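Local coordinates for hypothetical protein (Staphylococcus aureus subsp. aureus, PDB 1QYI) that is of unknown function but belongs to the haloacid dehalogenase-like superfamily and is possibly a hydrolase, at residues E16-Y27 with D49-F60. Numbering follows the deposited sequence.
Sequences ERCFDVSALTVY and DNDIQDIRNRIF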
loop_
_atom_site.group_PDB
_atom_site.type_symbol
_atom_site.label_atom_id
_atom_site.label_comp_id
_atom_site.label_asym_id
_atom_site.label_seq_id
_atom_site.Cartn_x
_atom_site.Cartn_y
_atom_site.Cartn_z
ATOM N N GLU A 16 -1.148 -2.871 7.409
ATOM C CA GLU A 16 -0.212 -3.887 7.894
ATOM C C GLU A 16 0.040 -5.050 6.942
ATOM O O GLU A 16 1.190 -5.419 6.690
ATOM C CB GLU A 16 -0.702 -4.450 9.234
ATOM C CG GLU A 16 -0.594 -3.470 10.397
ATOM C CD GLU A 16 0.840 -3.033 10.651
ATOM O OE1 GLU A 16 1.714 -3.906 10.860
ATOM O OE2 GLU A 16 1.091 -1.814 10.653
ATOM N N ARG A 17 -1.040 -5.636 6.427
ATOM C CA ARG A 17 -0.943 -6.768 5.519
ATOM C C ARG A 17 -0.034 -6.438 4.336
ATOM O O ARG A 17 0.645 -7.316 3.811
ATOM C CB ARG A 17 -2.333 -7.157 5.014
ATOM C CG ARG A 17 -2.548 -8.653 4.848
ATOM C CD ARG A 17 -3.030 -9.313 6.140
ATOM N NE ARG A 17 -1.983 -10.073 6.822
ATOM C CZ ARG A 17 -2.214 -11.116 7.624
ATOM N NH1 ARG A 17 -3.450 -11.531 7.851
ATOM N NH2 ARG A 17 -1.206 -11.754 8.201
ATOM N N CYS A 18 -0.030 -5.172 3.913
ATOM C CA CYS A 18 0.819 -4.767 2.803
ATOM C C CYS A 18 2.267 -5.040 3.185
ATOM O O CYS A 18 3.010 -5.673 2.426
ATOM C CB CYS A 18 0.636 -3.278 2.480
ATOM S SG CYS A 18 -0.894 -2.873 1.573
ATOM N N PHE A 19 2.660 -4.579 4.369
ATOM C CA PHE A 19 4.023 -4.782 4.854
ATOM C C PHE A 19 4.302 -6.286 5.010
ATOM O O PHE A 19 5.437 -6.742 4.823
ATOM C CB PHE A 19 4.216 -4.048 6.186
ATOM C CG PHE A 19 3.722 -2.620 6.170
ATOM C CD1 PHE A 19 4.059 -1.760 5.123
ATOM C CD2 PHE A 19 2.925 -2.135 7.202
ATOM C CE1 PHE A 19 3.610 -0.443 5.106
ATOM C CE2 PHE A 19 2.471 -0.818 7.193
ATOM C CZ PHE A 19 2.814 0.032 6.142
ATOM N N ASP A 20 3.261 -7.046 5.352
ATOM C CA ASP A 20 3.363 -8.494 5.493
ATOM C C ASP A 20 3.691 -9.067 4.115
ATOM O O ASP A 20 4.729 -9.696 3.922
ATOM C CB ASP A 20 2.027 -9.095 5.947
ATOM C CG ASP A 20 1.852 -9.101 7.444
ATOM O OD1 ASP A 20 2.616 -8.416 8.175
ATOM O OD2 ASP A 20 0.917 -9.800 7.888
ATOM N N VAL A 21 2.797 -8.850 3.156
ATOM C CA VAL A 21 3.021 -9.374 1.818
ATOM C C VAL A 21 4.382 -8.891 1.325
ATOM O O VAL A 21 5.143 -9.664 0.745
ATOM C CB VAL A 21 1.919 -8.952 0.835
ATOM C CG1 VAL A 21 2.228 -9.493 -0.549
ATOM C CG2 VAL A 21 0.578 -9.493 1.320
ATOM N N SER A 22 4.705 -7.625 1.574
ATOM C CA SER A 22 5.995 -7.108 1.154
ATOM C C SER A 22 7.118 -8.003 1.713
ATOM O O SER A 22 8.058 -8.364 0.984
ATOM C CB SER A 22 6.168 -5.665 1.625
ATOM O OG SER A 22 7.481 -5.188 1.333
ATOM N N ALA A 23 7.014 -8.375 2.992
ATOM C CA ALA A 23 8.012 -9.247 3.628
ATOM C C ALA A 23 8.030 -10.634 2.981
ATOM O O ALA A 23 9.093 -11.155 2.651
ATOM C CB ALA A 23 7.726 -9.378 5.127
ATOM N N LEU A 24 6.851 -11.230 2.817
ATOM C CA LEU A 24 6.738 -12.548 2.191
ATOM C C LEU A 24 7.308 -12.546 0.784
ATOM O O LEU A 24 7.829 -13.551 0.310
ATOM C CB LEU A 24 5.280 -12.998 2.111
ATOM C CG LEU A 24 4.617 -13.545 3.367
ATOM C CD1 LEU A 24 3.331 -14.262 2.961
ATOM C CD2 LEU A 24 5.564 -14.524 4.055
ATOM N N THR A 25 7.202 -11.414 0.105
ATOM C CA THR A 25 7.718 -11.336 -1.251
ATOM C C THR A 25 9.223 -11.531 -1.246
ATOM O O THR A 25 9.741 -12.439 -1.900
ATOM C CB THR A 25 7.360 -10.008 -1.892
ATOM O OG1 THR A 25 5.940 -9.960 -2.070
ATOM C CG2 THR A 25 8.033 -9.867 -3.241
ATOM N N VAL A 26 9.917 -10.689 -0.492
ATOM C CA VAL A 26 11.366 -10.771 -0.383
ATOM C C VAL A 26 11.777 -12.189 0.016
ATOM O O VAL A 26 12.679 -12.787 -0.579
ATOM C CB VAL A 26 11.870 -9.765 0.671
ATOM C CG1 VAL A 26 13.387 -9.717 0.679
ATOM C CG2 VAL A 26 11.294 -8.393 0.382
ATOM N N TYR A 27 11.087 -12.737 1.009
ATOM C CA TYR A 27 11.386 -14.083 1.490
ATOM C C TYR A 27 11.165 -15.169 0.412
ATOM O O TYR A 27 11.988 -16.065 0.248
ATOM C CB TYR A 27 10.551 -14.362 2.755
ATOM C CG TYR A 27 11.069 -15.479 3.641
ATOM C CD1 TYR A 27 12.361 -15.441 4.190
ATOM C CD2 TYR A 27 10.265 -16.579 3.935
ATOM C CE1 TYR A 27 12.831 -16.483 5.007
ATOM C CE2 TYR A 27 10.715 -17.615 4.744
ATOM C CZ TYR A 27 11.990 -17.572 5.274
ATOM O OH TYR A 27 12.420 -18.637 6.036
ATOM N N ASP A 49 -0.603 -16.851 10.669
ATOM C CA ASP A 49 -0.438 -15.444 11.000
ATOM C C ASP A 49 0.843 -15.207 11.792
ATOM O O ASP A 49 1.362 -14.090 11.830
ATOM C CB ASP A 49 -1.662 -14.946 11.776
ATOM C CG ASP A 49 -2.713 -14.336 10.872
ATOM O OD1 ASP A 49 -2.706 -14.660 9.667
ATOM O OD2 ASP A 49 -3.550 -13.539 11.358
ATOM N N ASN A 50 1.347 -16.270 12.413
ATOM C CA ASN A 50 2.573 -16.214 13.197
ATOM C C ASN A 50 3.798 -16.373 12.300
ATOM O O ASN A 50 4.786 -15.669 12.483
ATOM C CB ASN A 50 2.576 -17.318 14.250
ATOM C CG ASN A 50 1.250 -17.438 14.963
ATOM O OD1 ASN A 50 0.234 -17.793 14.352
ATOM N ND2 ASN A 50 1.243 -17.137 16.262
ATOM N N ASP A 51 3.737 -17.311 11.350
ATOM C CA ASP A 51 4.858 -17.533 10.417
ATOM C C ASP A 51 5.161 -16.209 9.719
ATOM O O ASP A 51 6.295 -15.719 9.735
ATOM C CB ASP A 51 4.531 -18.567 9.319
ATOM C CG ASP A 51 4.028 -19.905 9.865
ATOM O OD1 ASP A 51 4.624 -20.475 10.813
ATOM O OD2 ASP A 51 3.033 -20.408 9.304
ATOM N N ILE A 52 4.124 -15.649 9.099
ATOM C CA ILE A 52 4.211 -14.389 8.367
ATOM C C ILE A 52 4.802 -13.310 9.249
ATOM O O ILE A 52 5.601 -12.497 8.796
ATOM C CB ILE A 52 2.810 -13.917 7.906
ATOM C CG1 ILE A 52 2.157 -14.979 7.019
ATOM C CG2 ILE A 52 2.925 -12.605 7.150
ATOM C CD1 ILE A 52 0.692 -14.703 6.725
ATOM N N GLN A 53 4.409 -13.306 10.515
ATOM C CA GLN A 53 4.895 -12.297 11.437
ATOM C C GLN A 53 6.368 -12.515 11.707
ATOM O O GLN A 53 7.152 -11.565 11.805
ATOM C CB GLN A 53 4.093 -12.348 12.735
ATOM C CG GLN A 53 3.419 -11.030 13.098
ATOM C CD GLN A 53 2.650 -10.384 11.938
ATOM O OE1 GLN A 53 1.740 -10.986 11.352
ATOM N NE2 GLN A 53 3.031 -9.153 11.596
ATOM N N ASP A 54 6.756 -13.772 11.823
ATOM C CA ASP A 54 8.152 -14.064 12.074
ATOM C C ASP A 54 8.978 -13.635 10.868
ATOM O O ASP A 54 10.015 -12.987 10.994
ATOM C CB ASP A 54 8.343 -15.556 12.314
ATOM C CG ASP A 54 9.794 -15.915 12.506
ATOM O OD1 ASP A 54 10.382 -15.476 13.522
ATOM O OD2 ASP A 54 10.350 -16.603 11.623
ATOM N N ILE A 55 8.504 -14.014 9.689
ATOM C CA ILE A 55 9.183 -13.686 8.442
ATOM C C ILE A 55 9.405 -12.175 8.344
ATOM O O ILE A 55 10.532 -11.715 8.138
ATOM C CB ILE A 55 8.347 -14.230 7.255
ATOM C CG1 ILE A 55 8.384 -15.766 7.312
ATOM C CG2 ILE A 55 8.860 -13.677 5.927
ATOM C CD1 ILE A 55 7.286 -16.486 6.553
ATOM N N ARG A 56 8.322 -11.423 8.516
ATOM C CA ARG A 56 8.345 -9.966 8.474
ATOM C C ARG A 56 9.363 -9.419 9.467
ATOM O O ARG A 56 10.116 -8.481 9.179
ATOM C CB ARG A 56 6.968 -9.418 8.830
ATOM C CG ARG A 56 6.934 -7.909 8.947
ATOM C CD ARG A 56 5.539 -7.400 9.245
ATOM N NE ARG A 56 5.596 -6.001 9.622
ATOM C CZ ARG A 56 4.547 -5.195 9.686
ATOM N NH1 ARG A 56 3.336 -5.654 9.393
ATOM N NH2 ARG A 56 4.716 -3.924 10.037
ATOM N N ASN A 57 9.357 -10.006 10.652
ATOM C CA ASN A 57 10.268 -9.597 11.691
ATOM C C ASN A 57 11.710 -9.809 11.258
ATOM O O ASN A 57 12.552 -8.931 11.442
ATOM C CB ASN A 57 9.991 -10.379 12.964
ATOM C CG ASN A 57 10.975 -10.057 14.048
ATOM O OD1 ASN A 57 11.164 -8.892 14.394
ATOM N ND2 ASN A 57 11.616 -11.083 14.597
ATOM N N ARG A 58 12.003 -10.968 10.677
ATOM C CA ARG A 58 13.364 -11.256 10.230
ATOM C C ARG A 58 13.802 -10.348 9.084
ATOM O O ARG A 58 14.871 -9.741 9.140
ATOM C CB ARG A 58 13.490 -12.709 9.768
ATOM C CG ARG A 58 13.408 -13.758 10.852
ATOM C CD ARG A 58 13.780 -15.098 10.247
ATOM N NE ARG A 58 15.172 -15.083 9.782
ATOM C CZ ARG A 58 15.680 -15.923 8.884
ATOM N NH1 ARG A 58 14.913 -16.859 8.335
ATOM N NH2 ARG A 58 16.955 -15.827 8.538
ATOM N N ILE A 59 12.976 -10.273 8.043
ATOM C CA ILE A 59 13.282 -9.459 6.868
ATOM C C ILE A 59 13.495 -7.982 7.210
ATOM O O ILE A 59 14.539 -7.421 6.888
ATOM C CB ILE A 59 12.160 -9.579 5.788
ATOM C CG1 ILE A 59 11.964 -11.041 5.383
ATOM C CG2 ILE A 59 12.528 -8.762 4.550
ATOM C CD1 ILE A 59 13.224 -11.704 4.832
ATOM N N PHE A 60 12.522 -7.362 7.873
ATOM C CA PHE A 60 12.620 -5.948 8.225
ATOM C C PHE A 60 13.275 -5.592 9.567
ATOM O O PHE A 60 13.409 -4.409 9.893
ATOM C CB PHE A 60 11.233 -5.291 8.155
ATOM C CG PHE A 60 10.611 -5.314 6.790
ATOM C CD1 PHE A 60 11.308 -4.842 5.686
ATOM C CD2 PHE A 60 9.315 -5.800 6.610
ATOM C CE1 PHE A 60 10.728 -4.850 4.415
ATOM C CE2 PHE A 60 8.723 -5.811 5.344
ATOM C CZ PHE A 60 9.429 -5.336 4.245
HETATM O O HOH W 1 12.534 -17.754 9.231
#
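The guanidinium of Arg-56 has Phe-19 CB over the centre of one face, 3.6 Å above the plane, while Asp-20 OD1 lies at its edge. The Phe-60 ring has Ile-59 CG2 over one face, offset toward the rim, and Phe-19 O and Ser-22 OG at its edge. The bond from Arg-56 NH1 to Asp-20 OD1 is 3.1 Å and nearly straight at 165°. From the same NH1 a shorter bond of 2.8 Å reaches Glu-16 OE1, met from above the carboxylate plane. NH2, which bonds Glu-16 OE1 only weakly, also forms a salt bridge with Asp-63. The Arg-56 chain, extended from CG to NE with CG anti to the backbone N (chi1 174°), carries the group into a hole of Glu-16, Phe-19, Asp-20 and Ala-23. Arg-17 grips Asp-20 OD2 side-on through NE and NH2, the latter at 2.9 Å. The two arginines thus flank the buried carboxylate, one on each oxygen, which would favour its charged form. Arg-17 also has Asp-49 OD1 at its edge, a longer salt bridge.

Beyond the charges the interface is largely apolar. Ala-23 CB comes within 3.5 Å of Arg-56 CA, which helps bring the axes to 8.6 Å. Leu-24 CD2 meets Ile-55 CD1 at 3.6 Å, and Ile-55 CG2 packs obliquely against the Tyr-27 ring, 3.7 Å from CG; Ile-59 touches Val-26 and Tyr-27. Helix 64-71 covers Phe-19 and Phe-60.

Helices 16-31 and 49-60 cross at 73°, with Arg-56 as a single knob, within the helical region inserted between strands 3-6 and 233-237 of the Rossmann-like sheet, consistent with a HAD cap domain.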